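Local atomic coordinates of hydroxyethylphosphonate dioxygenase (Streptomyces albus, PDB entry 6B9R), a protein that probably cleaves the carbon-carbon bond of 2-hydroxyethylphosphonate with dioxygen at a mononuclear iron centre, giving hydroxymethylphosphonate. Residues 148-156 / 204-213; 325-333 / 345-356. All coordinates share one frame; numbering follows the deposited sequence.

Interaction 1 of 2, residues 148-156 / 204-213; sequences GHLLYQFTY and LALTYGGELT. With FE (Fe (III) ion), chain E; 2HE ((2-hydroxyethyl)phosphonic acid), chain F.
Gln153 and Thr207 face each other across two antiparallel strands, on the side of the sheet that carries the iron. Three protein atoms bind the metal: His149 NE2 at 2.3 Å, Gln153 OE1 at 2.1 Å, and His190 NE2; substrate O3 and O4 and a more distant water complete the six. The Gln153 chain runs extended (chi1 -167°, chi2 166°), lifting its amide to the metal. Its NE2 is shared, giving one hydrogen bond to Thr155 OG1 (2.6 Å, in the amide plane) and one to substrate O4 (3.2 Å), which together fix the amide's rotation. Methyl CG2 of Thr207 lies 3.4 Å from Gln153 OE1 and also reaches CE1 of the His149 ring, while Thr207 OG1 is hydrogen-bonded to Arg123 O.

Backbone hydrogen bonds join Tyr156 with Leu204 and Phe154 with Leu206 in both directions, and Tyr208 N donates to Tyr152 O.

Mainly apolar packing lies on the side of Tyr152, Phe154 and Leu206. Tyr152 CB sits over one face of the Tyr208 ring, 4.2 Å from its centroid, and the edge of the Phe154 ring meets Leu206, CD2 to CD1 at 3.9 Å.

The chemistry implies an amide whose nitrogen is held by Thr155 OG1 and substrate O4 while its oxygen binds the iron, with the CG2 methyl of Thr207 packed against it.

Interaction 2 of 2, residues 325-333 / 345-356; sequences APAYRFTQL and LAVDVLTARPDA
Arg329 and Asp348 lie side by side on one face of a two-strand antiparallel pair and form its salt bridge. Arg329 NH2 reaches Asp348 OD2 at 2.8 Å, meeting that oxygen nearly along its C-O axis, and NE adds a weak bond to the same atom. The arginine chain is bent at chi2 (-82°) and chi3 (-61°), which folds the guanidinium back beside its neighbour; the guanidinium and carboxylate planes are 47° apart.

Backbone hydrogen bonds run in both directions between Arg329 and Asp348 and between Thr331 and Ala346. Beyond them Ala327 O is gripped twice, by Leu350 N at 2.8 Å and by Thr351 N at 3.1 Å on a lone pair in the carbonyl plane. A further polar bond comes from a side chain: Tyr328 OH donates to Ala356 O at 2.5 Å, tying the strand to the loop that follows its partner. A water bonded to Arg353 O and Ala356 N, and weakly to the same hydroxyl, braces that loop, and in an ST turn Thr351 OG1 accepts from Arg353 N.

On the side of the sheet with Tyr328 and Phe330 the contacts are mainly apolar. CE1 of Phe330 is 3.8 Å from Val347 CG1, with Val347 CG2 at the ring edge, and Tyr328 CE1 meets Val349 CG1. Two more contacts lie at the ends of the pair. At one, Ala327 CB stands over the centre of the Tyr328 ring and presses on Ala356 CB at 3.4 Å, a tight fit; at the other, Leu333 CD1 packs against the backbone of Leu345 and Ala346.

Strands 328-332 and 343-349 form a beta hairpin within a larger antiparallel sheet; toward strand 317-320, Ala327 and Tyr328 both face Tyr320, making a classic beta bulge.

Overall arrangement
Both contacts pair antiparallel strands, but they belong to different sheets, and their centres lie about 26 Å apart. Both are largely buried. Interaction 1, almost wholly so, is centred about 8 Å from the chain centre and joins strands distant in sequence; His149 and Gln153 bind the iron, and Gln153 also the substrate. Interaction 2, centred about 24 Å out, holds a local hairpin with no metal or ligand and has a partly exposed rim; its charged pair, Arg329 and Asp348, is partly exposed. They touch where Leu333 packs on the rings of Phe154 and Tyr156. The second subunit reaches both, and its Lys29 and Trp449 also bind the substrate beside interaction 1.

Interaction 1 of 2, residues 148-156 / 204-213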
# COMPACT_ATOMS: atom_id res chain seq x y z
N GLY A 148 10.04 -21.82 6.68
CA GLY A 148 9.65 -20.44 6.78
C GLY A 148 8.68 -20.10 5.66
O GLY A 148 8.68 -20.75 4.61
N HIS A 149 7.84 -19.09 5.88
CA HIS A 149 6.82 -18.73 4.91
C HIS A 149 6.68 -17.21 4.89
O HIS A 149 7.04 -16.52 5.85
CB HIS A 149 5.48 -19.41 5.24
CG HIS A 149 5.06 -19.27 6.67
ND1 HIS A 149 4.78 -18.05 7.25
CD2 HIS A 149 4.86 -20.20 7.63
CE1 HIS A 149 4.43 -18.24 8.51
NE2 HIS A 149 4.46 -19.53 8.77
N LEU A 150 6.14 -16.70 3.78
CA LEU A 150 6.13 -15.25 3.57
C LEU A 150 5.32 -14.54 4.64
O LEU A 150 5.71 -13.46 5.11
CB LEU A 150 5.58 -14.91 2.18
CG LEU A 150 5.39 -13.40 1.94
CD1 LEU A 150 6.68 -12.61 2.20
CD2 LEU A 150 4.85 -13.12 0.55
N LEU A 151 4.20 -15.11 5.06
CA LEU A 151 3.29 -14.38 5.93
C LEU A 151 3.89 -14.19 7.32
O LEU A 151 4.57 -15.07 7.85
CB LEU A 151 1.95 -15.10 6.03
CG LEU A 151 1.12 -15.11 4.74
CD1 LEU A 151 -0.34 -15.53 5.01
CD2 LEU A 151 1.17 -13.73 4.10
N TYR A 152 3.66 -13.00 7.89
CA TYR A 152 3.93 -12.78 9.30
C TYR A 152 3.12 -13.75 10.14
O TYR A 152 2.05 -14.20 9.73
CB TYR A 152 3.56 -11.35 9.69
CG TYR A 152 4.40 -10.29 9.01
CD1 TYR A 152 4.12 -9.88 7.70
CD2 TYR A 152 5.46 -9.69 9.68
CE1 TYR A 152 4.89 -8.91 7.08
CE2 TYR A 152 6.23 -8.71 9.07
CZ TYR A 152 5.94 -8.33 7.78
OH TYR A 152 6.71 -7.36 7.19
N GLN A 153 3.62 -14.09 11.33
CA GLN A 153 2.81 -14.96 12.18
C GLN A 153 2.67 -14.39 13.58
O GLN A 153 3.65 -13.97 14.20
CB GLN A 153 3.38 -16.37 12.27
CG GLN A 153 2.40 -17.35 12.87
CD GLN A 153 2.82 -18.79 12.65
OE1 GLN A 153 3.16 -19.18 11.54
NE2 GLN A 153 2.83 -19.58 13.72
N PHE A 154 1.43 -14.38 14.06
CA PHE A 154 1.11 -14.22 15.47
C PHE A 154 0.60 -15.56 15.95
O PHE A 154 -0.35 -16.10 15.38
CB PHE A 154 0.05 -13.14 15.70
CG PHE A 154 -0.50 -13.19 17.08
CD1 PHE A 154 0.19 -12.63 18.14
CD2 PHE A 154 -1.68 -13.86 17.34
CE1 PHE A 154 -0.30 -12.71 19.43
CE2 PHE A 154 -2.17 -13.96 18.64
CZ PHE A 154 -1.48 -13.37 19.69
N THR A 155 1.20 -16.09 17.01
CA THR A 155 0.83 -17.39 17.52
C THR A 155 0.43 -17.27 18.98
O THR A 155 1.15 -16.65 19.78
CB THR A 155 1.97 -18.39 17.38
OG1 THR A 155 2.35 -18.48 15.99
CG2 THR A 155 1.54 -19.76 17.85
N TYR A 156 -0.72 -17.84 19.32
CA TYR A 156 -1.21 -17.93 20.69
C TYR A 156 -1.17 -19.39 21.14
O TYR A 156 -1.65 -20.26 20.41
CB TYR A 156 -2.64 -17.40 20.78
CG TYR A 156 -3.22 -17.49 22.16
CD1 TYR A 156 -3.01 -16.47 23.07
CD2 TYR A 156 -3.96 -18.60 22.55
CE1 TYR A 156 -3.55 -16.56 24.36
CE2 TYR A 156 -4.49 -18.69 23.83
CZ TYR A 156 -4.28 -17.67 24.72
OH TYR A 156 -4.81 -17.76 25.99
N LEU A 204 -3.25 -21.22 18.06
CA LEU A 204 -3.95 -20.43 17.05
C LEU A 204 -2.84 -19.69 16.32
O LEU A 204 -2.28 -18.72 16.84
CB LEU A 204 -4.97 -19.48 17.68
CG LEU A 204 -6.35 -20.07 18.03
CD1 LEU A 204 -7.12 -20.49 16.78
CD2 LEU A 204 -6.25 -21.24 19.00
N ALA A 205 -2.49 -20.20 15.13
CA ALA A 205 -1.45 -19.64 14.27
C ALA A 205 -2.12 -18.66 13.32
O ALA A 205 -2.65 -19.05 12.27
CB ALA A 205 -0.73 -20.76 13.50
N LEU A 206 -2.13 -17.38 13.69
CA LEU A 206 -2.84 -16.36 12.95
C LEU A 206 -1.83 -15.64 12.04
O LEU A 206 -1.27 -14.60 12.38
CB LEU A 206 -3.53 -15.39 13.92
CG LEU A 206 -4.33 -16.02 15.08
CD1 LEU A 206 -5.10 -14.95 15.88
CD2 LEU A 206 -5.27 -17.11 14.59
N THR A 207 -1.60 -16.24 10.87
CA THR A 207 -0.71 -15.59 9.92
C THR A 207 -1.47 -14.53 9.11
O THR A 207 -2.69 -14.59 8.95
CB THR A 207 -0.06 -16.61 8.97
OG1 THR A 207 -1.05 -17.16 8.09
CG2 THR A 207 0.61 -17.75 9.74
N TYR A 208 -0.72 -13.55 8.61
CA TYR A 208 -1.30 -12.42 7.90
C TYR A 208 -0.20 -11.73 7.11
O TYR A 208 1.00 -12.01 7.30
CB TYR A 208 -2.02 -11.46 8.86
CG TYR A 208 -1.10 -10.63 9.74
CD1 TYR A 208 -0.57 -11.15 10.92
CD2 TYR A 208 -0.78 -9.31 9.40
CE1 TYR A 208 0.28 -10.40 11.72
CE2 TYR A 208 0.08 -8.54 10.21
CZ TYR A 208 0.60 -9.10 11.37
OH TYR A 208 1.44 -8.36 12.20
N GLY A 209 -0.61 -10.86 6.19
CA GLY A 209 0.32 -10.35 5.20
C GLY A 209 0.61 -8.86 5.26
O GLY A 209 1.77 -8.45 5.41
N GLY A 210 -0.39 -8.02 5.08
CA GLY A 210 -0.09 -6.62 5.06
C GLY A 210 0.44 -6.09 3.74
O GLY A 210 0.06 -6.51 2.64
N GLU A 211 1.33 -5.11 3.87
CA GLU A 211 1.80 -4.32 2.73
C GLU A 211 2.76 -5.09 1.85
O GLU A 211 2.78 -4.85 0.64
CB GLU A 211 2.44 -3.03 3.23
CG GLU A 211 1.44 -2.01 3.81
CD GLU A 211 1.95 -0.55 3.84
OE1 GLU A 211 2.36 -0.00 2.79
OE2 GLU A 211 1.90 0.06 4.94
N LEU A 212 3.56 -6.01 2.42
CA LEU A 212 4.45 -6.84 1.60
C LEU A 212 3.70 -7.61 0.53
O LEU A 212 4.23 -7.85 -0.56
CB LEU A 212 5.22 -7.83 2.49
CG LEU A 212 6.61 -7.46 3.00
CD1 LEU A 212 7.17 -8.63 3.82
CD2 LEU A 212 7.54 -7.11 1.86
N THR A 213 2.49 -8.07 0.84
CA THR A 213 1.73 -8.86 -0.11
C THR A 213 0.84 -7.95 -0.96
O THR A 213 0.63 -6.78 -0.65
CB THR A 213 0.90 -9.92 0.62
OG1 THR A 213 0.14 -9.29 1.66
CG2 THR A 213 1.82 -10.96 1.24
FE FE E . 4.01 -20.86 10.56
O3 2HE F . 3.87 -23.10 9.55
P 2HE F . 3.72 -24.55 9.86
O1 2HE F . 5.10 -25.33 9.58
O2 2HE F . 2.53 -25.22 9.00
CA 2HE F . 3.32 -24.62 11.62
CB 2HE F . 2.37 -23.45 11.91
O4 2HE F . 3.08 -22.21 12.00
O HOH W 1 1.49 -20.97 10.15

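Interaction 2 of 2, residues 325-333 / 345-356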
# COMPACT_ATOMS: atom_id res chain seq x y z
N ALA A 325 -16.48 0.11 36.49
CA ALA A 325 -17.51 -0.80 35.98
C ALA A 325 -16.97 -1.49 34.73
O ALA A 325 -17.29 -1.11 33.60
CB ALA A 325 -18.81 -0.06 35.69
N PRO A 326 -16.16 -2.53 34.90
CA PRO A 326 -15.46 -3.11 33.75
C PRO A 326 -16.40 -4.02 32.97
O PRO A 326 -17.12 -4.83 33.55
CB PRO A 326 -14.32 -3.92 34.39
CG PRO A 326 -14.87 -4.32 35.72
CD PRO A 326 -15.78 -3.19 36.17
N ALA A 327 -16.40 -3.84 31.65
CA ALA A 327 -17.10 -4.77 30.77
C ALA A 327 -16.16 -5.82 30.21
O ALA A 327 -16.58 -6.96 29.98
CB ALA A 327 -17.76 -4.01 29.62
N TYR A 328 -14.91 -5.46 29.97
CA TYR A 328 -13.92 -6.36 29.42
C TYR A 328 -12.62 -6.17 30.18
O TYR A 328 -12.33 -5.07 30.67
CB TYR A 328 -13.63 -6.08 27.92
CG TYR A 328 -14.86 -5.82 27.09
CD1 TYR A 328 -15.81 -6.81 26.90
CD2 TYR A 328 -15.07 -4.58 26.50
CE1 TYR A 328 -16.95 -6.57 26.14
CE2 TYR A 328 -16.19 -4.33 25.73
CZ TYR A 328 -17.12 -5.33 25.55
OH TYR A 328 -18.23 -5.09 24.79
N ARG A 329 -11.82 -7.22 30.24
CA ARG A 329 -10.46 -7.11 30.74
C ARG A 329 -9.54 -7.55 29.61
O ARG A 329 -9.69 -8.66 29.09
CB ARG A 329 -10.24 -7.96 32.00
CG ARG A 329 -9.03 -7.51 32.83
CD ARG A 329 -7.73 -8.07 32.27
NE ARG A 329 -7.74 -9.54 32.28
CZ ARG A 329 -7.38 -10.30 33.31
NH1 ARG A 329 -6.94 -9.77 34.46
NH2 ARG A 329 -7.45 -11.62 33.19
N PHE A 330 -8.64 -6.67 29.20
CA PHE A 330 -7.75 -6.95 28.08
C PHE A 330 -6.38 -7.34 28.59
O PHE A 330 -5.90 -6.80 29.59
CB PHE A 330 -7.61 -5.74 27.16
CG PHE A 330 -8.89 -5.27 26.53
CD1 PHE A 330 -9.65 -6.12 25.73
CD2 PHE A 330 -9.29 -3.96 26.67
CE1 PHE A 330 -10.82 -5.65 25.12
CE2 PHE A 330 -10.45 -3.49 26.07
CZ PHE A 330 -11.22 -4.35 25.30
N THR A 331 -5.73 -8.26 27.86
CA THR A 331 -4.33 -8.61 28.07
C THR A 331 -3.61 -8.41 26.74
O THR A 331 -4.06 -8.92 25.71
CB THR A 331 -4.18 -10.06 28.54
OG1 THR A 331 -4.89 -10.25 29.78
CG2 THR A 331 -2.71 -10.40 28.78
N GLN A 332 -2.51 -7.67 26.77
CA GLN A 332 -1.76 -7.36 25.55
C GLN A 332 -0.85 -8.52 25.19
O GLN A 332 -0.01 -8.94 26.00
CB GLN A 332 -0.96 -6.07 25.73
CG GLN A 332 0.01 -5.74 24.58
CD GLN A 332 0.99 -4.61 24.94
OE1 GLN A 332 0.61 -3.60 25.53
NE2 GLN A 332 2.27 -4.80 24.59
N LEU A 333 -1.00 -9.05 23.98
CA LEU A 333 -0.21 -10.18 23.53
C LEU A 333 0.90 -9.69 22.61
O LEU A 333 1.11 -8.48 22.44
CB LEU A 333 -1.12 -11.23 22.88
CG LEU A 333 -2.37 -11.56 23.73
CD1 LEU A 333 -3.31 -12.51 22.98
CD2 LEU A 333 -1.94 -12.14 25.08
N LEU A 345 -4.84 -9.29 21.45
CA LEU A 345 -5.42 -9.21 22.78
C LEU A 345 -6.07 -10.51 23.20
O LEU A 345 -6.74 -11.18 22.40
CB LEU A 345 -6.48 -8.11 22.86
CG LEU A 345 -5.98 -6.68 22.60
CD1 LEU A 345 -7.18 -5.74 22.38
CD2 LEU A 345 -5.13 -6.21 23.75
N ALA A 346 -5.90 -10.86 24.47
CA ALA A 346 -6.82 -11.78 25.13
C ALA A 346 -7.90 -10.92 25.78
O ALA A 346 -7.59 -9.94 26.46
CB ALA A 346 -6.09 -12.64 26.18
N VAL A 347 -9.16 -11.28 25.55
CA VAL A 347 -10.29 -10.47 25.99
C VAL A 347 -11.13 -11.31 26.93
O VAL A 347 -11.74 -12.30 26.51
CB VAL A 347 -11.14 -9.98 24.81
CG1 VAL A 347 -12.28 -9.10 25.32
CG2 VAL A 347 -10.27 -9.26 23.78
N ASP A 348 -11.19 -10.91 28.20
CA ASP A 348 -12.15 -11.49 29.13
C ASP A 348 -13.43 -10.67 29.02
O ASP A 348 -13.42 -9.47 29.32
CB ASP A 348 -11.63 -11.49 30.56
CG ASP A 348 -10.49 -12.46 30.75
OD1 ASP A 348 -10.58 -13.58 30.23
OD2 ASP A 348 -9.50 -12.09 31.41
N VAL A 349 -14.50 -11.31 28.57
CA VAL A 349 -15.79 -10.64 28.43
C VAL A 349 -16.52 -10.82 29.75
O VAL A 349 -16.89 -11.94 30.12
CB VAL A 349 -16.59 -11.20 27.26
CG1 VAL A 349 -17.94 -10.47 27.15
CG2 VAL A 349 -15.80 -11.04 25.96
N LEU A 350 -16.71 -9.71 30.47
CA LEU A 350 -17.24 -9.75 31.82
C LEU A 350 -18.71 -9.37 31.88
O LEU A 350 -19.45 -9.91 32.71
CB LEU A 350 -16.44 -8.81 32.73
CG LEU A 350 -14.93 -9.04 32.73
CD1 LEU A 350 -14.21 -7.96 33.51
CD2 LEU A 350 -14.59 -10.43 33.26
N THR A 351 -19.14 -8.46 31.02
CA THR A 351 -20.50 -7.96 31.09
C THR A 351 -21.47 -8.95 30.46
O THR A 351 -21.17 -9.60 29.45
CB THR A 351 -20.61 -6.60 30.40
OG1 THR A 351 -21.98 -6.16 30.41
CG2 THR A 351 -20.11 -6.67 28.96
N ALA A 352 -22.64 -9.07 31.08
CA ALA A 352 -23.78 -9.81 30.57
C ALA A 352 -24.72 -8.93 29.76
O ALA A 352 -25.74 -9.43 29.28
CB ALA A 352 -24.55 -10.45 31.73
N ARG A 353 -24.41 -7.65 29.60
CA ARG A 353 -25.25 -6.73 28.86
C ARG A 353 -24.56 -6.28 27.58
O ARG A 353 -23.33 -6.30 27.49
CB ARG A 353 -25.59 -5.51 29.73
N PRO A 354 -25.32 -5.85 26.55
CA PRO A 354 -24.72 -5.24 25.36
C PRO A 354 -24.42 -3.76 25.55
O PRO A 354 -24.71 -2.93 24.68
CB PRO A 354 -25.79 -5.46 24.29
CG PRO A 354 -27.07 -5.42 25.06
CD PRO A 354 -26.78 -6.00 26.42
N ASP A 355 -23.83 -3.41 26.69
CA ASP A 355 -23.71 -2.02 27.09
C ASP A 355 -22.34 -1.43 26.81
O ASP A 355 -22.11 -0.27 27.15
CB ASP A 355 -24.05 -1.87 28.59
CG ASP A 355 -23.19 -2.75 29.49
OD1 ASP A 355 -22.35 -3.53 28.98
OD2 ASP A 355 -23.37 -2.66 30.73
N ALA A 356 -21.43 -2.18 26.18
CA ALA A 356 -20.06 -1.72 25.97
C ALA A 356 -19.63 -1.87 24.52
O ALA A 356 -18.78 -2.71 24.18
CB ALA A 356 -19.09 -2.49 26.88
O HOH W 2 -21.40 -5.25 25.86